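Local coordinates for protein V-type ATP synthase alpha chain (PDB 5BN3) that belongs to the alpha/beta family of rotary-motor subunits, joining beta-barrel, barrel-sandwich, P-loop nucleotide-binding and helical regions, and is modelled with ADP and magnesium, at residues Lys30-Glu34 with Ile45-Asp50; Arg110-Phe116 with Glu159-Glu165; Tyr196-Phe200 with Ile213-Gly217; Ile512-Tyr516 with Ile537-Ile541. All coordinates share one frame; numbering follows the deposited sequence.

The four contacts follow one another along the chain, each in a different part of the fold. Contact 1 joins two strands of the N-terminal beta barrel, and contact 2 pairs two strands of the barrel-sandwich domain; their centres are about 32 Å apart. Contact 3 has its centre about 14 Å from that of the chain and leads into strand 218-222, which runs to the loop around ADP that includes G228, K229 and T230; its K215 side chain lies about 4 Å from a bound magnesium ion. Contact 4 packs two C-terminal helices, its centre about 31 Å from that of contact 3. Contact 1 lies across the chain's centre from contacts 3 and 4, and none touches another.

Contact 1: Lys30-Glu34 with Ile45-Asp50; sequences KLIGE and IQVYED
E34 carries CG anti to its backbone N (chi1 -174°) and runs on extended, while Y48 keeps its ring beside its own backbone N (chi1 -62°), and the two torsions bring carboxylate and phenol together. E34 OE1 arrives at the ring's edge, in its plane, and takes a hydrogen bond from Y48 OH; at 2.4 Å it is so short that the exact length is doubtful. The same hydroxyl accepts from Q46 NE2 at 2.9 Å, and R185 holds the other carboxylate oxygen in a salt bridge, so a glutamate is well placed here. At the far end E49 bends at chi2 and sets OE1 3.2 Å from the backbone N of I32, serving a strand amide in place of a backbone carbonyl; its OE2 pairs with R85. In between, Y48 N reaches I32 O at 2.9 Å, and E34 and Q46 exchange two backbone bonds. G33 faces V47 in a non-hydrogen-bonded pair with their CA atoms 4.2 Å apart, and the absence of a side chain on G33 leaves the space beside its CA to I45 CG2, 4.0 Å away. Such register belongs to an antiparallel beta hairpin, here strands 31-39 and 42-47 of the family's N-terminal beta barrel.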
loop_
_atom_site.group_PDB
_atom_site.type_symbol
_atom_site.label_atom_id
_atom_site.label_comp_id
_atom_site.label_asym_id
_atom_site.label_seq_id
_atom_site.Cartn_x
_atom_site.Cartn_y
_atom_site.Cartn_z
ATOM N N LYS A 30 2.512 -39.216 22.617
ATOM C CA LYS A 30 1.059 -39.043 22.649
ATOM C C LYS A 30 0.616 -37.603 22.901
ATOM O O LYS A 30 -0.049 -37.313 23.898
ATOM C CB LYS A 30 0.435 -39.973 23.692
ATOM C CG LYS A 30 0.631 -41.455 23.406
ATOM C CD LYS A 30 -0.005 -42.295 24.503
ATOM C CE LYS A 30 -0.443 -43.655 23.986
ATOM N NZ LYS A 30 -1.381 -44.321 24.935
ATOM N N LEU A 31 0.983 -36.709 21.991
ATOM C CA LEU A 31 0.590 -35.311 22.095
ATOM C C LEU A 31 -0.859 -35.157 21.643
ATOM O O LEU A 31 -1.283 -35.783 20.669
ATOM C CB LEU A 31 1.512 -34.438 21.243
ATOM C CG LEU A 31 3.009 -34.678 21.454
ATOM C CD1 LEU A 31 3.842 -33.843 20.497
ATOM C CD2 LEU A 31 3.397 -34.378 22.887
ATOM N N ILE A 32 -1.620 -34.336 22.361
ATOM C CA ILE A 32 -3.017 -34.103 22.016
ATOM C C ILE A 32 -3.131 -33.361 20.685
ATOM O O ILE A 32 -2.512 -32.312 20.491
ATOM C CB ILE A 32 -3.755 -33.301 23.108
ATOM C CG1 ILE A 32 -3.605 -33.982 24.472
ATOM C CG2 ILE A 32 -5.225 -33.142 22.750
ATOM C CD1 ILE A 32 -4.205 -35.375 24.539
ATOM N N GLY A 33 -3.918 -33.920 19.770
ATOM C CA GLY A 33 -4.168 -33.298 18.483
ATOM C C GLY A 33 -5.630 -33.429 18.109
ATOM O O GLY A 33 -6.380 -34.161 18.757
ATOM N N GLU A 34 -6.036 -32.716 17.064
ATOM C CA GLU A 34 -7.413 -32.779 16.591
ATOM C C GLU A 34 -7.438 -32.799 15.066
ATOM O O GLU A 34 -6.811 -31.960 14.418
ATOM C CB GLU A 34 -8.209 -31.582 17.125
ATOM C CG GLU A 34 -9.697 -31.609 16.807
ATOM C CD GLU A 34 -10.422 -30.376 17.326
ATOM O OE1 GLU A 34 -9.745 -29.399 17.715
ATOM O OE2 GLU A 34 -11.671 -30.382 17.345
ATOM N N ILE A 45 -3.994 -32.748 10.937
ATOM C CA ILE A 45 -4.133 -32.679 12.382
ATOM C C ILE A 45 -3.438 -31.446 12.947
ATOM O O ILE A 45 -2.250 -31.230 12.693
ATOM C CB ILE A 45 -3.510 -33.932 13.033
ATOM C CG1 ILE A 45 -4.229 -35.193 12.543
ATOM C CG2 ILE A 45 -3.561 -33.840 14.545
ATOM C CD1 ILE A 45 -3.380 -36.444 12.606
ATOM N N GLN A 46 -4.168 -30.636 13.708
ATOM C CA GLN A 46 -3.520 -29.560 14.450
ATOM C C GLN A 46 -3.159 -30.046 15.852
ATOM O O GLN A 46 -4.002 -30.571 16.588
ATOM C CB GLN A 46 -4.352 -28.266 14.460
ATOM C CG GLN A 46 -5.649 -28.292 15.255
ATOM C CD GLN A 46 -6.420 -26.990 15.118
ATOM O OE1 GLN A 46 -6.435 -26.377 14.051
ATOM N NE2 GLN A 46 -7.059 -26.561 16.200
ATOM N N VAL A 47 -1.884 -29.898 16.194
ATOM C CA VAL A 47 -1.345 -30.427 17.438
ATOM C C VAL A 47 -1.292 -29.336 18.499
ATOM O O VAL A 47 -0.807 -28.233 18.240
ATOM C CB VAL A 47 0.061 -31.015 17.211
ATOM C CG1 VAL A 47 0.600 -31.629 18.490
ATOM C CG2 VAL A 47 0.011 -32.057 16.113
ATOM N N TYR A 48 -1.796 -29.647 19.691
ATOM C CA TYR A 48 -1.872 -28.674 20.776
ATOM C C TYR A 48 -0.642 -28.720 21.677
ATOM O O TYR A 48 -0.696 -28.348 22.850
ATOM C CB TYR A 48 -3.151 -28.885 21.587
ATOM C CG TYR A 48 -4.398 -28.690 20.763
ATOM C CD1 TYR A 48 -4.879 -27.418 20.494
ATOM C CD2 TYR A 48 -5.082 -29.776 20.237
ATOM C CE1 TYR A 48 -6.013 -27.232 19.733
ATOM C CE2 TYR A 48 -6.217 -29.600 19.475
ATOM C CZ TYR A 48 -6.677 -28.327 19.226
ATOM O OH TYR A 48 -7.806 -28.145 18.467
ATOM N N GLU A 49 0.467 -29.180 21.110
ATOM C CA GLU A 49 1.742 -29.208 21.811
ATOM C C GLU A 49 2.861 -28.969 20.808
ATOM O O GLU A 49 2.626 -28.994 19.599
ATOM C CB GLU A 49 1.930 -30.541 22.543
ATOM C CG GLU A 49 1.798 -30.434 24.057
ATOM C CD GLU A 49 0.880 -31.485 24.653
ATOM O OE1 GLU A 49 0.265 -32.254 23.882
ATOM O OE2 GLU A 49 0.771 -31.541 25.895
ATOM N N ASP A 50 4.071 -28.728 21.302
ATOM C CA ASP A 50 5.202 -28.485 20.414
ATOM C C ASP A 50 5.536 -29.737 19.608
ATOM O O ASP A 50 5.542 -30.849 20.139
ATOM C CB ASP A 50 6.425 -28.017 21.200
ATOM C CG ASP A 50 7.582 -27.632 20.298
ATOM O OD1 ASP A 50 7.336 -27.222 19.142
ATOM O OD2 ASP A 50 8.742 -27.736 20.748
#

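Contact 2: Arg110-Phe116 with Glu159-Glu165; sequences RKKVWEF and EGNFTIE
W114 and F116 pair with F162 and G160 in an antiparallel two-strand edge of the barrel-sandwich domain, strand 160-162 forming one border of its four-stranded sheet. Four backbone hydrogen bonds make this the tight part: W114 N to F162 O and F116 N to G160 O are both 2.7 Å, and the return bonds come from F162 and G160. G160 takes backbone angles (phi 123°) that suit glycine. On the face bearing W114, F116 and F162 the packing is apolar. The indole lies side by side with I164, whose CD1 comes 3.6 Å from W114 CD1, and F162 CD1 touches F116 CB at 4.0 Å; V135 of strand 131-137 backs both W114 and F116. The other side is exposed and wetter. V113 CG1 still rests closely on N161 CB at 3.6 Å, but E115 and N161 meet through a water that donates to N161 OD1 at 3.1 Å and only weakly to E115 OE1. Polar residues suit this side. Towards the loop end, R110 lays its aliphatic CD against I164 CG2, while the guanidinium forms its main salt bridge with E70. It stands almost perpendicular to the E165 carboxylate, R110 NE making a long salt bridge of 3.7 Å to E165 OE2.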
loop_
_atom_site.group_PDB
_atom_site.type_symbol
_atom_site.label_atom_id
_atom_site.label_comp_id
_atom_site.label_asym_id
_atom_site.label_seq_id
_atom_site.Cartn_x
_atom_site.Cartn_y
_atom_site.Cartn_z
ATOM N N ARG A 110 -9.827 -35.013 41.526
ATOM C CA ARG A 110 -10.490 -36.303 41.707
ATOM C C ARG A 110 -10.549 -36.753 43.166
ATOM O O ARG A 110 -11.150 -37.781 43.478
ATOM C CB ARG A 110 -9.787 -37.380 40.871
ATOM C CG ARG A 110 -9.901 -37.199 39.363
ATOM C CD ARG A 110 -11.345 -37.304 38.902
ATOM N NE ARG A 110 -11.462 -37.544 37.464
ATOM C CZ ARG A 110 -11.628 -36.591 36.552
ATOM N NH1 ARG A 110 -11.694 -35.319 36.921
ATOM N NH2 ARG A 110 -11.725 -36.909 35.269
ATOM N N LYS A 111 -9.926 -35.983 44.054
ATOM C CA LYS A 111 -9.837 -36.363 45.463
ATOM C C LYS A 111 -10.594 -35.419 46.392
ATOM O O LYS A 111 -10.964 -35.799 47.504
ATOM C CB LYS A 111 -8.373 -36.469 45.896
ATOM C CG LYS A 111 -7.654 -37.676 45.323
ATOM C CD LYS A 111 -6.174 -37.654 45.657
ATOM C CE LYS A 111 -5.514 -38.965 45.270
ATOM N NZ LYS A 111 -6.102 -40.112 46.017
ATOM N N LYS A 112 -10.811 -34.190 45.935
ATOM C CA LYS A 112 -11.589 -33.209 46.692
ATOM C C LYS A 112 -12.979 -33.753 47.028
ATOM O O LYS A 112 -13.667 -34.302 46.163
ATOM C CB LYS A 112 -11.714 -31.908 45.895
ATOM C CG LYS A 112 -12.757 -30.945 46.426
ATOM C CD LYS A 112 -12.261 -30.145 47.621
ATOM C CE LYS A 112 -13.370 -29.247 48.160
ATOM N NZ LYS A 112 -12.886 -28.320 49.225
ATOM N N VAL A 113 -13.383 -33.608 48.287
ATOM C CA VAL A 113 -14.672 -34.123 48.738
ATOM C C VAL A 113 -15.731 -33.024 48.772
ATOM O O VAL A 113 -15.583 -32.028 49.480
ATOM C CB VAL A 113 -14.565 -34.783 50.129
ATOM C CG1 VAL A 113 -15.933 -35.229 50.605
ATOM C CG2 VAL A 113 -13.616 -35.973 50.079
ATOM N N TRP A 114 -16.801 -33.214 48.007
ATOM C CA TRP A 114 -17.869 -32.222 47.923
ATOM C C TRP A 114 -19.099 -32.648 48.712
ATOM O O TRP A 114 -19.338 -33.840 48.898
ATOM C CB TRP A 114 -18.260 -32.001 46.460
ATOM C CG TRP A 114 -17.117 -31.565 45.605
ATOM C CD1 TRP A 114 -16.395 -32.331 44.738
ATOM C CD2 TRP A 114 -16.557 -30.251 45.544
ATOM N NE1 TRP A 114 -15.420 -31.571 44.137
ATOM C CE2 TRP A 114 -15.501 -30.287 44.614
ATOM C CE3 TRP A 114 -16.852 -29.043 46.182
ATOM C CZ2 TRP A 114 -14.736 -29.160 44.308
ATOM C CZ3 TRP A 114 -16.097 -27.931 45.880
ATOM C CH2 TRP A 114 -15.049 -27.995 44.954
ATOM N N GLU A 115 -19.884 -31.676 49.170
ATOM C CA GLU A 115 -21.159 -31.984 49.816
ATOM C C GLU A 115 -22.317 -31.719 48.858
ATOM O O GLU A 115 -22.600 -30.570 48.511
ATOM C CB GLU A 115 -21.341 -31.183 51.109
ATOM C CG GLU A 115 -22.624 -31.525 51.857
ATOM C CD GLU A 115 -22.631 -31.016 53.285
ATOM O OE1 GLU A 115 -22.530 -31.847 54.214
ATOM O OE2 GLU A 115 -22.750 -29.789 53.483
ATOM N N PHE A 116 -22.980 -32.791 48.435
ATOM C CA PHE A 116 -24.086 -32.703 47.489
ATOM C C PHE A 116 -25.442 -32.725 48.195
ATOM O O PHE A 116 -25.755 -33.665 48.928
ATOM C CB PHE A 116 -23.991 -33.851 46.480
ATOM C CG PHE A 116 -25.146 -33.922 45.526
ATOM C CD1 PHE A 116 -25.301 -32.968 44.534
ATOM C CD2 PHE A 116 -26.067 -34.954 45.611
ATOM C CE1 PHE A 116 -26.360 -33.034 43.649
ATOM C CE2 PHE A 116 -27.131 -35.028 44.729
ATOM C CZ PHE A 116 -27.277 -34.065 43.745
ATOM N N GLU A 159 -27.219 -38.364 48.799
ATOM C CA GLU A 159 -26.998 -37.097 49.481
ATOM C C GLU A 159 -25.758 -37.210 50.353
ATOM O O GLU A 159 -25.499 -38.268 50.930
ATOM C CB GLU A 159 -28.213 -36.755 50.349
ATOM C CG GLU A 159 -27.971 -35.663 51.382
ATOM C CD GLU A 159 -29.186 -35.403 52.249
ATOM O OE1 GLU A 159 -29.985 -36.341 52.458
ATOM O OE2 GLU A 159 -29.344 -34.256 52.720
ATOM N N GLY A 160 -24.984 -36.133 50.438
ATOM C CA GLY A 160 -23.860 -36.092 51.354
ATOM C C GLY A 160 -22.527 -35.814 50.694
ATOM O O GLY A 160 -22.442 -35.057 49.725
ATOM N N ASN A 161 -21.482 -36.441 51.221
ATOM C CA ASN A 161 -20.124 -36.173 50.771
ATOM C C ASN A 161 -19.653 -37.130 49.680
ATOM O O ASN A 161 -19.658 -38.349 49.864
ATOM C CB ASN A 161 -19.167 -36.181 51.965
ATOM C CG ASN A 161 -19.578 -35.192 53.040
ATOM O OD1 ASN A 161 -19.353 -33.987 52.913
ATOM N ND2 ASN A 161 -20.192 -35.698 54.104
ATOM N N PHE A 162 -19.255 -36.567 48.541
ATOM C CA PHE A 162 -18.821 -37.353 47.389
ATOM C C PHE A 162 -17.627 -36.710 46.692
ATOM O O PHE A 162 -17.417 -35.501 46.795
ATOM C CB PHE A 162 -19.957 -37.480 46.367
ATOM C CG PHE A 162 -21.208 -38.096 46.915
ATOM C CD1 PHE A 162 -22.191 -37.304 47.487
ATOM C CD2 PHE A 162 -21.415 -39.466 46.838
ATOM C CE1 PHE A 162 -23.349 -37.865 47.986
ATOM C CE2 PHE A 162 -22.573 -40.034 47.335
ATOM C CZ PHE A 162 -23.541 -39.232 47.909
ATOM N N THR A 163 -16.850 -37.523 45.980
ATOM C CA THR A 163 -15.829 -37.003 45.073
ATOM C C THR A 163 -16.424 -36.972 43.670
ATOM O O THR A 163 -17.521 -37.487 43.452
ATOM C CB THR A 163 -14.531 -37.836 45.096
ATOM O OG1 THR A 163 -14.772 -39.133 44.538
ATOM C CG2 THR A 163 -14.018 -37.983 46.519
ATOM N N ILE A 164 -15.698 -36.384 42.723
ATOM C CA ILE A 164 -16.244 -36.076 41.400
ATOM C C ILE A 164 -16.650 -37.298 40.557
ATOM O O ILE A 164 -17.583 -37.219 39.755
ATOM C CB ILE A 164 -15.279 -35.145 40.608
ATOM C CG1 ILE A 164 -16.018 -33.909 40.099
ATOM C CG2 ILE A 164 -14.603 -35.876 39.460
ATOM C CD1 ILE A 164 -16.494 -32.997 41.199
ATOM N N GLU A 165 -15.972 -38.425 40.752
ATOM C CA GLU A 165 -16.220 -39.606 39.926
ATOM C C GLU A 165 -17.302 -40.521 40.493
ATOM O O GLU A 165 -17.612 -41.559 39.907
ATOM C CB GLU A 165 -14.924 -40.397 39.709
ATOM C CG GLU A 165 -14.011 -39.847 38.617
ATOM C CD GLU A 165 -14.406 -40.309 37.223
ATOM O OE1 GLU A 165 -15.598 -40.603 36.996
ATOM O OE2 GLU A 165 -13.515 -40.383 36.349
HETATM O O HOH W 1 -13.591 -34.671 43.600
HETATM O O HOH W 2 -19.204 -31.511 54.768
#

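Contact 3: Tyr196-Phe200 with Ile213-Gly217; sequences YNYPF and IAKGG
Y196 sets its ring obliquely against A214, CG meeting A214 CB at 3.6 Å, and reaches on along the turn that A214 begins until its OH lies 3.6 Å from G217 CA. A long flat side chain suits this place, since F429 packs edge-to-face with the ring and a water links the hydroxyl to G216 O. Farther along, F200 and I213 run side by side and point the same way, F200 CB lying 3.9 Å from I213 CG1. K215 crosses F200 at about a right angle. A bend at chi4 (-54°) ends its extended chain and leaves K215 NZ 4.1 Å from F200 CD1, at the edge of the ring. The ammonium donates to D241 O and to a water that also serves P199 O. Two nearly straight backbone bonds, K215 N to Y198 O and F200 N to I213 O, each 2.8 Å, hold the two backbones side by side. A type II beta turn spans A214 to G217, and G216 takes the positive phi (96°) that favours glycine. G216 N donates to T374 OG1 of a magnesium site, and the K215 side chain lies about 4 Å from a bound magnesium ion. The turn leads directly into strand 218-222 of the P-loop nucleotide-binding domain.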
loop_
_atom_site.group_PDB
_atom_site.type_symbol
_atom_site.label_atom_id
_atom_site.label_comp_id
_atom_site.label_asym_id
_atom_site.label_seq_id
_atom_site.Cartn_x
_atom_site.Cartn_y
_atom_site.Cartn_z
ATOM N N TYR A 196 -32.836 -7.990 26.112
ATOM C CA TYR A 196 -32.015 -7.317 27.106
ATOM C C TYR A 196 -32.936 -6.697 28.146
ATOM O O TYR A 196 -34.106 -6.425 27.871
ATOM C CB TYR A 196 -31.125 -6.266 26.452
ATOM C CG TYR A 196 -30.051 -6.872 25.586
ATOM C CD1 TYR A 196 -29.337 -7.983 26.015
ATOM C CD2 TYR A 196 -29.761 -6.349 24.335
ATOM C CE1 TYR A 196 -28.355 -8.546 25.228
ATOM C CE2 TYR A 196 -28.780 -6.909 23.540
ATOM C CZ TYR A 196 -28.081 -8.008 23.994
ATOM O OH TYR A 196 -27.102 -8.575 23.213
ATOM N N ASN A 197 -32.404 -6.472 29.337
ATOM C CA ASN A 197 -33.233 -6.254 30.505
ATOM C C ASN A 197 -32.592 -5.254 31.448
ATOM O O ASN A 197 -33.254 -4.387 32.020
ATOM C CB ASN A 197 -33.381 -7.599 31.219
ATOM C CG ASN A 197 -34.288 -7.534 32.421
ATOM O OD1 ASN A 197 -35.147 -6.658 32.522
ATOM N ND2 ASN A 197 -34.111 -8.473 33.342
ATOM N N TYR A 198 -31.279 -5.377 31.575
ATOM C CA TYR A 198 -30.557 -4.808 32.695
ATOM C C TYR A 198 -29.133 -4.492 32.258
ATOM O O TYR A 198 -28.512 -5.280 31.544
ATOM C CB TYR A 198 -30.537 -5.854 33.805
ATOM C CG TYR A 198 -30.323 -5.325 35.196
ATOM C CD1 TYR A 198 -31.397 -4.920 35.975
ATOM C CD2 TYR A 198 -29.053 -5.262 35.744
ATOM C CE1 TYR A 198 -31.207 -4.450 37.258
ATOM C CE2 TYR A 198 -28.851 -4.794 37.023
ATOM C CZ TYR A 198 -29.932 -4.389 37.776
ATOM O OH TYR A 198 -29.729 -3.923 39.054
ATOM N N PRO A 199 -28.608 -3.336 32.686
ATOM C CA PRO A 199 -27.259 -2.945 32.266
ATOM C C PRO A 199 -26.183 -3.839 32.873
ATOM O O PRO A 199 -26.379 -4.387 33.958
ATOM C CB PRO A 199 -27.122 -1.519 32.810
ATOM C CG PRO A 199 -28.077 -1.458 33.958
ATOM C CD PRO A 199 -29.235 -2.329 33.561
ATOM N N PHE A 200 -25.069 -3.988 32.164
ATOM C CA PHE A 200 -23.904 -4.683 32.689
ATOM C C PHE A 200 -23.052 -3.667 33.448
ATOM O O PHE A 200 -22.353 -2.855 32.838
ATOM C CB PHE A 200 -23.110 -5.309 31.539
ATOM C CG PHE A 200 -21.853 -6.013 31.971
ATOM C CD1 PHE A 200 -21.913 -7.134 32.784
ATOM C CD2 PHE A 200 -20.611 -5.570 31.536
ATOM C CE1 PHE A 200 -20.757 -7.790 33.173
ATOM C CE2 PHE A 200 -19.450 -6.221 31.919
ATOM C CZ PHE A 200 -19.522 -7.334 32.739
ATOM N N ILE A 213 -23.160 -1.662 28.052
ATOM C CA ILE A 213 -23.876 -2.729 27.368
ATOM C C ILE A 213 -24.834 -3.388 28.351
ATOM O O ILE A 213 -24.755 -3.155 29.559
ATOM C CB ILE A 213 -22.926 -3.806 26.802
ATOM C CG1 ILE A 213 -22.089 -4.438 27.914
ATOM C CG2 ILE A 213 -22.026 -3.217 25.751
ATOM C CD1 ILE A 213 -21.171 -5.552 27.420
ATOM N N ALA A 214 -25.728 -4.221 27.838
ATOM C CA ALA A 214 -26.653 -4.947 28.701
ATOM C C ALA A 214 -26.038 -6.272 29.132
ATOM O O ALA A 214 -25.094 -6.757 28.497
ATOM C CB ALA A 214 -27.960 -5.185 27.982
ATOM N N LYS A 215 -26.565 -6.853 30.208
ATOM C CA LYS A 215 -26.173 -8.201 30.609
ATOM C C LYS A 215 -26.521 -9.170 29.491
ATOM O O LYS A 215 -27.667 -9.219 29.037
ATOM C CB LYS A 215 -26.893 -8.635 31.889
ATOM C CG LYS A 215 -26.244 -8.170 33.181
ATOM C CD LYS A 215 -26.664 -9.066 34.341
ATOM C CE LYS A 215 -26.084 -8.587 35.658
ATOM N NZ LYS A 215 -24.606 -8.434 35.597
ATOM N N GLY A 216 -25.534 -9.940 29.051
ATOM C CA GLY A 216 -25.727 -10.846 27.937
ATOM C C GLY A 216 -25.272 -10.218 26.635
ATOM O O GLY A 216 -25.346 -10.841 25.578
ATOM N N GLY A 217 -24.802 -8.977 26.710
ATOM C CA GLY A 217 -24.299 -8.292 25.533
ATOM C C GLY A 217 -22.848 -8.631 25.244
ATOM O O GLY A 217 -22.280 -9.545 25.842
HETATM O O HOH W 3 -24.844 -10.791 23.055
HETATM O O HOH W 4 -30.040 -7.710 30.044
HETATM O O HOH W 5 -24.751 -5.725 36.063
HETATM O O HOH W 6 -21.337 -1.929 30.455
#

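Contact 4: Ile512-Tyr516 with Ile537-Ile541; sequences IIHKY and IHEKI
Y516 sends its ring across from helix 503-523 to helix 537-542, and the contact can be followed outward along it. Its chi1 of 178° turns the ring away from the backbone N and out toward the partner helix. Y516 CB meets I541 CD1 at 3.9 Å, and Y516 CG lies 4.0 Å from the same methyl. Farther out, Y516 CD1 approaches I537 CG2 at 4.1 Å, and Y516 CE1 comes within 3.9 Å of I537 CB, so the two isoleucines meet successive parts of the side chain, each obliquely. At the tip, Y516 OH passes 3.9 Å from H538 CB, the two side chains lying side by side and pointing the same way. The hydroxyl is not left dry in this buried setting: it hydrogen-bonds to H479 and, at 2.9 Å, to a water that I537 N reaches weakly. A tyrosine fits because its ring is apolar where the isoleucines lie and its tip polar, where H479 and the water lie; H479 also meets the H538 ring edge-to-face. I541 is the other main contributor, its CG2 touching I513 CG1 at 3.9 Å. These bulky side chains fill the interval between segment axes that approach no closer than 11.2 Å. Helix 472-489 flanks the tyrosine and helix 552-562 backs I512 and I537, so this near-antiparallel pair (169°) belongs to the C-terminal helical bundle of the subunit.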
loop_
_atom_site.group_PDB
_atom_site.type_symbol
_atom_site.label_atom_id
_atom_site.label_comp_id
_atom_site.label_asym_id
_atom_site.label_seq_id
_atom_site.Cartn_x
_atom_site.Cartn_y
_atom_site.Cartn_z
ATOM N N ILE A 512 -22.783 16.572 40.882
ATOM C CA ILE A 512 -22.005 17.718 41.347
ATOM C C ILE A 512 -21.334 18.463 40.188
ATOM O O ILE A 512 -21.205 19.688 40.223
ATOM C CB ILE A 512 -20.979 17.313 42.437
ATOM C CG1 ILE A 512 -20.318 18.550 43.048
ATOM C CG2 ILE A 512 -19.930 16.364 41.881
ATOM C CD1 ILE A 512 -21.299 19.517 43.666
ATOM N N ILE A 513 -20.929 17.725 39.158
ATOM C CA ILE A 513 -20.380 18.332 37.949
ATOM C C ILE A 513 -21.467 19.130 37.229
ATOM O O ILE A 513 -21.242 20.262 36.801
ATOM C CB ILE A 513 -19.796 17.265 36.990
ATOM C CG1 ILE A 513 -18.510 16.669 37.568
ATOM C CG2 ILE A 513 -19.502 17.865 35.629
ATOM C CD1 ILE A 513 -17.940 15.530 36.741
ATOM N N HIS A 514 -22.648 18.531 37.106
ATOM C CA HIS A 514 -23.790 19.193 36.487
ATOM C C HIS A 514 -24.205 20.431 37.275
ATOM O O HIS A 514 -24.556 21.459 36.694
ATOM C CB HIS A 514 -24.970 18.230 36.375
ATOM C CG HIS A 514 -26.244 18.882 35.939
ATOM N ND1 HIS A 514 -26.383 19.499 34.714
ATOM C CD2 HIS A 514 -27.437 19.016 36.565
ATOM C CE1 HIS A 514 -27.607 19.983 34.604
ATOM N NE2 HIS A 514 -28.268 19.705 35.713
ATOM N N LYS A 515 -24.168 20.324 38.600
ATOM C CA LYS A 515 -24.535 21.430 39.479
ATOM C C LYS A 515 -23.543 22.582 39.352
ATOM O O LYS A 515 -23.929 23.749 39.368
ATOM C CB LYS A 515 -24.619 20.949 40.932
ATOM C CG LYS A 515 -25.132 21.993 41.914
ATOM C CD LYS A 515 -25.169 21.450 43.340
ATOM C CE LYS A 515 -26.264 20.410 43.535
ATOM N NZ LYS A 515 -27.625 21.013 43.602
ATOM N N TYR A 516 -22.263 22.246 39.226
ATOM C CA TYR A 516 -21.230 23.249 39.002
ATOM C C TYR A 516 -21.449 23.929 37.657
ATOM O O TYR A 516 -21.283 25.139 37.529
ATOM C CB TYR A 516 -19.844 22.602 39.046
ATOM C CG TYR A 516 -18.700 23.558 38.775
ATOM C CD1 TYR A 516 -18.260 24.436 39.755
ATOM C CD2 TYR A 516 -18.053 23.572 37.546
ATOM C CE1 TYR A 516 -17.215 25.309 39.517
ATOM C CE2 TYR A 516 -17.005 24.442 37.300
ATOM C CZ TYR A 516 -16.591 25.307 38.290
ATOM O OH TYR A 516 -15.551 26.176 38.059
ATOM N N ILE A 537 -13.033 25.623 42.925
ATOM C CA ILE A 537 -14.033 24.581 43.125
ATOM C C ILE A 537 -13.828 23.443 42.126
ATOM O O ILE A 537 -14.092 22.279 42.433
ATOM C CB ILE A 537 -15.467 25.137 42.991
ATOM C CG1 ILE A 537 -15.626 26.420 43.811
ATOM C CG2 ILE A 537 -16.484 24.104 43.441
ATOM C CD1 ILE A 537 -16.980 27.091 43.647
ATOM N N HIS A 538 -13.349 23.782 40.932
ATOM C CA HIS A 538 -13.107 22.776 39.903
ATOM C C HIS A 538 -12.016 21.791 40.314
ATOM O O HIS A 538 -12.119 20.595 40.039
ATOM C CB HIS A 538 -12.787 23.428 38.551
ATOM C CG HIS A 538 -11.496 24.186 38.523
ATOM N ND1 HIS A 538 -11.352 25.439 39.073
ATOM C CD2 HIS A 538 -10.292 23.872 37.981
ATOM C CE1 HIS A 538 -10.112 25.863 38.885
ATOM N NE2 HIS A 538 -9.453 24.930 38.225
ATOM N N GLU A 539 -10.984 22.290 40.988
ATOM C CA GLU A 539 -9.891 21.439 41.445
ATOM C C GLU A 539 -10.309 20.511 42.587
ATOM O O GLU A 539 -9.738 19.435 42.758
ATOM C CB GLU A 539 -8.674 22.278 41.854
ATOM C CG GLU A 539 -8.044 23.090 40.722
ATOM C CD GLU A 539 -7.340 22.232 39.677
ATOM O OE1 GLU A 539 -7.331 20.990 39.809
ATOM O OE2 GLU A 539 -6.788 22.808 38.716
ATOM N N LYS A 540 -11.304 20.929 43.364
ATOM C CA LYS A 540 -11.828 20.096 44.444
ATOM C C LYS A 540 -12.669 18.948 43.893
ATOM O O LYS A 540 -12.602 17.823 44.389
ATOM C CB LYS A 540 -12.659 20.931 45.424
ATOM C CG LYS A 540 -11.860 21.993 46.162
ATOM C CD LYS A 540 -10.570 21.410 46.717
ATOM C CE LYS A 540 -9.366 22.235 46.290
ATOM N NZ LYS A 540 -8.098 21.462 46.409
ATOM N N ILE A 541 -13.460 19.245 42.866
ATOM C CA ILE A 541 -14.280 18.240 42.194
ATOM C C ILE A 541 -13.411 17.168 41.530
ATOM O O ILE A 541 -13.710 15.975 41.607
ATOM C CB ILE A 541 -15.207 18.893 41.140
ATOM C CG1 ILE A 541 -16.196 19.847 41.819
ATOM C CG2 ILE A 541 -15.958 17.840 40.343
ATOM C CD1 ILE A 541 -17.155 20.520 40.858
HETATM O O HOH W 7 -14.212 27.141 40.408
#